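Local coordinates for protein 2-phospho-L-lactate guanylyltransferase (Methanosarcina mazei, PDB 2I5E) that probably catalyses the condensation of (2S)-2-phospholactate with GTP to (2S)-lactyl-2-diphospho-5'-guanosine, a step in coenzyme F420 biosynthesis, at residues A[131-136]-A[156-161]; A[139-142]-A[148-151]. All blocks are in the same frame, centred on the assembly; numbering follows the deposited sequence.

Overall arrangement
Contact 1 (131-136 with 156-161) ties the turn that follows strand 126-131 to the lead-in of the edge strand 160-162, and contact 2 (139-142 with 148-151) is nested inside the chain loop that contact 1 closes. Their centres lie about 12 Å apart, on the same side of the chain's centre. Helix 145-154 joins them: it carries H149 of contact 2 and ends just before S156 of contact 1. The two also touch directly, F160 CE2 packing 3.4 Å from C150 O. Contact 1 is centred about 20 Å from the chain's centre, contact 2 about 15 Å. A PEG, probably from the crystallisation liquor, comes within about 3 Å of the N133 side chain (nearest atoms).

Contact 1: residues A[131-136]-A[156-161]; sequences IKNPSK and SGQDFE
Q158 sets its CG anti to its own carbonyl carbon (chi1 -62°) and runs on extended, which carries its amide between N133 and K136 of the opposite segment. N133 turns its CG the same way, beside the backbone N, which points ND2 at Q158 OE1. The bond is short, 2.6 Å from ND2 to OE1, and fairly straight at 163° at the hydrogen. It leaves in the plane of the N133 amide but reaches the acceptor tilted from the carbonyl plane, the two amides being turned 36° apart. Water 1 gives OE1 a second donor and accepts from N133 N (2.7 Å from N to the water oxygen), so the same oxygen is linked to both the side chain and the backbone of N133. The other end of the amide faces back along its own segment: Q158 NE2 donates to S156 OG at 3.1 Å, in the amide plane, while K136 CB lies 3.3 Å from NE2. The K136 chain bends at chi3, and NZ donates a 3.0 Å hydrogen bond to S156 O. Replacing Q158 by an alanine is likely to leave N133 ND2 and water 1 without their shared acceptor and open a gap beside K136 CB. At G157, positive phi makes the C-prime residue of a Schellman motif, with Q158 N bonded to A153 O and G157 N to T154 O. That motif ends helix 145-154 and turns the chain toward strand 160-162, at the edge of the mixed sheet, where D159 and E161 share backbone bonds with V116. On the other side of the contact, I131 pairs with V91 in the sheet, and I131 and P134 pack on L84 of helix 76-86.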
loop_
_atom_site.group_PDB
_atom_site.type_symbol
_atom_site.label_atom_id
_atom_site.label_comp_id
_atom_site.label_asym_id
_atom_site.label_seq_id
_atom_site.Cartn_x
_atom_site.Cartn_y
_atom_site.Cartn_z
ATOM N N ILE A 131 19.945 -6.330 -2.468
ATOM C CA ILE A 131 20.973 -6.090 -3.402
ATOM C C ILE A 131 21.892 -7.336 -3.487
ATOM O O ILE A 131 22.617 -7.590 -2.560
ATOM C CB ILE A 131 21.788 -4.864 -2.898
ATOM C CG1 ILE A 131 20.828 -3.625 -2.672
ATOM C CG2 ILE A 131 22.989 -4.604 -3.808
ATOM C CD1 ILE A 131 21.126 -2.865 -1.327
ATOM N N LYS A 132 21.858 -8.084 -4.592
ATOM C CA LYS A 132 22.701 -9.282 -4.782
ATOM C C LYS A 132 24.158 -8.894 -4.978
ATOM O O LYS A 132 25.023 -9.607 -4.548
ATOM C CB LYS A 132 22.263 -10.043 -6.026
ATOM C CG LYS A 132 21.022 -10.840 -5.832
ATOM C CD LYS A 132 20.654 -11.685 -7.033
ATOM C CE LYS A 132 19.215 -12.145 -6.831
ATOM N NZ LYS A 132 18.873 -12.785 -8.105
ATOM N N ASN A 133 24.449 -7.772 -5.616
ATOM C CA ASN A 133 25.837 -7.385 -5.858
ATOM C C ASN A 133 26.242 -6.102 -5.243
ATOM O O ASN A 133 26.357 -5.116 -5.946
ATOM C CB ASN A 133 26.101 -7.348 -7.360
ATOM C CG ASN A 133 25.438 -8.544 -8.107
ATOM O OD1 ASN A 133 25.747 -9.764 -7.864
ATOM N ND2 ASN A 133 24.485 -8.211 -8.996
ATOM N N PRO A 134 26.559 -6.078 -3.971
ATOM C CA PRO A 134 26.767 -4.815 -3.275
ATOM C C PRO A 134 27.850 -3.932 -3.862
ATOM O O PRO A 134 27.894 -2.752 -3.645
ATOM C CB PRO A 134 27.132 -5.252 -1.869
ATOM C CG PRO A 134 27.114 -6.773 -1.883
ATOM C CD PRO A 134 26.359 -7.191 -3.047
ATOM N N SER A 135 28.718 -4.538 -4.641
ATOM C CA SER A 135 29.959 -3.895 -5.114
ATOM C C SER A 135 29.570 -2.951 -6.214
ATOM O O SER A 135 30.288 -1.999 -6.457
ATOM C CB SER A 135 30.998 -4.955 -5.630
ATOM O OG SER A 135 30.415 -5.971 -6.469
ATOM N N LYS A 136 28.392 -3.214 -6.814
ATOM C CA LYS A 136 27.839 -2.501 -7.979
ATOM C C LYS A 136 26.638 -1.594 -7.640
ATOM O O LYS A 136 26.032 -1.033 -8.542
ATOM C CB LYS A 136 27.387 -3.520 -9.046
ATOM C CG LYS A 136 28.438 -3.863 -10.108
ATOM C CD LYS A 136 27.739 -4.412 -11.310
ATOM C CE LYS A 136 28.339 -3.897 -12.609
ATOM N NZ LYS A 136 27.351 -4.202 -13.714
ATOM N N SER A 156 23.437 1.060 -13.679
ATOM C CA SER A 156 24.481 0.140 -13.298
ATOM C C SER A 156 24.327 -1.282 -13.919
ATOM O O SER A 156 25.075 -2.208 -13.575
ATOM C CB SER A 156 24.598 0.068 -11.761
ATOM O OG SER A 156 24.119 -1.173 -11.235
ATOM N N GLY A 157 23.394 -1.470 -14.842
ATOM C CA GLY A 157 23.416 -2.707 -15.630
ATOM C C GLY A 157 22.503 -3.751 -15.058
ATOM O O GLY A 157 22.099 -4.704 -15.754
ATOM N N GLN A 158 22.100 -3.500 -13.824
ATOM C CA GLN A 158 21.371 -4.434 -13.019
ATOM C C GLN A 158 19.841 -4.303 -13.136
ATOM O O GLN A 158 19.292 -3.196 -13.187
ATOM C CB GLN A 158 21.833 -4.223 -11.610
ATOM C CG GLN A 158 23.365 -4.542 -11.491
ATOM C CD GLN A 158 23.684 -4.745 -10.087
ATOM O OE1 GLN A 158 23.477 -5.851 -9.526
ATOM N NE2 GLN A 158 24.081 -3.660 -9.442
ATOM N N ASP A 159 19.171 -5.437 -13.239
ATOM C CA ASP A 159 17.717 -5.422 -13.329
ATOM C C ASP A 159 17.090 -5.442 -11.873
ATOM O O ASP A 159 17.796 -5.718 -10.865
ATOM C CB ASP A 159 17.253 -6.545 -14.312
ATOM C CG ASP A 159 17.638 -7.958 -13.845
ATOM O OD1 ASP A 159 18.120 -8.105 -12.678
ATOM O OD2 ASP A 159 17.399 -8.950 -14.636
ATOM N N PHE A 160 15.816 -5.085 -11.728
ATOM C CA PHE A 160 15.251 -4.931 -10.389
ATOM C C PHE A 160 13.848 -5.475 -10.485
ATOM O O PHE A 160 13.237 -5.378 -11.552
ATOM C CB PHE A 160 15.279 -3.478 -9.849
ATOM C CG PHE A 160 14.575 -2.459 -10.736
ATOM C CD1 PHE A 160 13.168 -2.283 -10.661
ATOM C CD2 PHE A 160 15.306 -1.653 -11.634
ATOM C CE1 PHE A 160 12.478 -1.362 -11.473
ATOM C CE2 PHE A 160 14.626 -0.742 -12.443
ATOM C CZ PHE A 160 13.188 -0.596 -12.336
ATOM N N GLU A 161 13.402 -6.118 -9.412
ATOM C CA GLU A 161 12.056 -6.421 -9.161
ATOM C C GLU A 161 11.477 -5.394 -8.176
ATOM O O GLU A 161 12.075 -5.154 -7.137
ATOM C CB GLU A 161 12.025 -7.753 -8.458
ATOM C CG GLU A 161 10.683 -8.351 -8.566
ATOM C CD GLU A 161 10.500 -9.548 -7.717
ATOM O OE1 GLU A 161 11.466 -10.290 -7.472
ATOM O OE2 GLU A 161 9.372 -9.696 -7.217
HETATM O O HOH W 1 22.854 -6.132 -7.096
#

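Contact 2: residues A[139-142]-A[148-151]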
loop_
_atom_site.group_PDB
_atom_site.type_symbol
_atom_site.label_atom_id
_atom_site.label_comp_id
_atom_site.label_asym_id
_atom_site.label_seq_id
_atom_site.Cartn_x
_atom_site.Cartn_y
_atom_site.Cartn_z
ATOM N N VAL A 139 23.300 3.254 -2.256
ATOM C CA VAL A 139 21.986 3.646 -1.792
ATOM C C VAL A 139 21.874 5.162 -1.607
ATOM O O VAL A 139 22.881 5.826 -1.263
ATOM C CB VAL A 139 21.588 3.048 -0.358
ATOM C CG1 VAL A 139 21.585 1.484 -0.334
ATOM C CG2 VAL A 139 22.485 3.614 0.715
ATOM N N LYS A 140 20.630 5.667 -1.664
ATOM C CA LYS A 140 20.308 7.047 -1.398
ATOM C C LYS A 140 18.885 7.122 -0.883
ATOM O O LYS A 140 17.946 7.391 -1.668
ATOM C CB LYS A 140 20.438 7.890 -2.662
ATOM C CG LYS A 140 20.464 9.428 -2.331
ATOM C CD LYS A 140 20.649 10.182 -3.648
ATOM C CE LYS A 140 20.678 11.709 -3.458
ATOM N NZ LYS A 140 19.257 12.266 -3.171
ATOM N N TYR A 141 18.730 6.871 0.428
ATOM C CA TYR A 141 17.436 6.959 1.111
ATOM C C TYR A 141 17.185 8.435 1.334
ATOM O O TYR A 141 18.104 9.231 1.211
ATOM C CB TYR A 141 17.462 6.235 2.494
ATOM C CG TYR A 141 17.459 4.758 2.335
ATOM C CD1 TYR A 141 18.649 4.064 2.077
ATOM C CD2 TYR A 141 16.275 4.062 2.364
ATOM C CE1 TYR A 141 18.654 2.724 1.821
ATOM C CE2 TYR A 141 16.254 2.693 2.184
ATOM C CZ TYR A 141 17.449 2.031 1.903
ATOM O OH TYR A 141 17.455 0.691 1.663
ATOM N N TYR A 142 15.944 8.756 1.685
ATOM C CA TYR A 142 15.379 10.156 1.771
ATOM C C TYR A 142 14.935 10.661 0.428
ATOM O O TYR A 142 15.471 10.227 -0.623
ATOM C CB TYR A 142 16.297 11.226 2.425
ATOM C CG TYR A 142 16.783 10.862 3.776
ATOM C CD1 TYR A 142 15.892 10.548 4.799
ATOM C CD2 TYR A 142 18.165 10.795 4.037
ATOM C CE1 TYR A 142 16.345 10.155 6.067
ATOM C CE2 TYR A 142 18.633 10.418 5.304
ATOM C CZ TYR A 142 17.722 10.080 6.294
ATOM O OH TYR A 142 18.215 9.728 7.521
ATOM N N THR A 148 14.899 6.749 -7.277
ATOM C CA THR A 148 16.341 6.801 -7.311
ATOM C C THR A 148 17.056 5.444 -7.304
ATOM O O THR A 148 18.057 5.264 -8.046
ATOM C CB THR A 148 16.847 7.642 -6.200
ATOM O OG1 THR A 148 16.260 8.927 -6.303
ATOM C CG2 THR A 148 18.389 7.860 -6.365
ATOM N N HIS A 149 16.591 4.497 -6.462
ATOM C CA HIS A 149 17.132 3.120 -6.391
ATOM C C HIS A 149 16.852 2.233 -7.592
ATOM O O HIS A 149 17.657 1.300 -7.971
ATOM C CB HIS A 149 16.582 2.389 -5.106
ATOM C CG HIS A 149 17.113 2.953 -3.825
ATOM N ND1 HIS A 149 16.335 3.125 -2.695
ATOM C CD2 HIS A 149 18.377 3.297 -3.462
ATOM C CE1 HIS A 149 17.068 3.667 -1.733
ATOM N NE2 HIS A 149 18.318 3.751 -2.151
ATOM N N CYS A 150 15.701 2.453 -8.216
ATOM C CA CYS A 150 15.469 1.748 -9.463
ATOM C C CYS A 150 16.460 2.300 -10.515
ATOM O O CYS A 150 16.948 1.545 -11.370
ATOM C CB CYS A 150 14.056 2.010 -9.972
ATOM S SG CYS A 150 12.764 1.330 -8.945
ATOM N N SER A 151 16.698 3.595 -10.504
ATOM C CA SER A 151 17.519 4.179 -11.587
ATOM C C SER A 151 19.035 4.050 -11.292
ATOM O O SER A 151 19.848 3.958 -12.231
ATOM C CB SER A 151 17.081 5.617 -11.944
ATOM O OG SER A 151 17.951 6.574 -11.390
HETATM O O HOH W 2 17.306 10.763 -4.964
#
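Segment 139-142 is an irregular piece of chain that passes one flank of helix 145-154, with V139 and H149 closest at 6.7 Å between their CA atoms. K140 N is directed at the helix and donates to H149 NE2 at 3.0 Å, nearly straight (173° at the hydrogen), though 23° out of the imidazole plane. NE2 thus acts as an acceptor, and ND1 is hydrogen-bonded to T126 OG1, which holds the ring from both nitrogens and limits its rotation; the ring also packs on L129. Its NE2 edge also meets V139, whose CA is 3.7 Å from NE2. In this GT-A-like nucleotidyltransferase fold, the histidine bridges helix 145-154, the loop 139-142 and strand 126-131 of the mixed sheet. Y141 receives it in a T-shaped pair: H149 CE1 sits 3.9 Å above the centre of the phenol ring, the planes inclined at 61°. Y141 itself also packs on L76 and L80 of helix 76-86. Farther out, K140 CD lies 4.2 Å from T148 CG2, and water 2 accepts from K140 NZ and is hydrogen-bonded to T148 OG1, which is also bonded to S144 O, just ahead of helix 145-154.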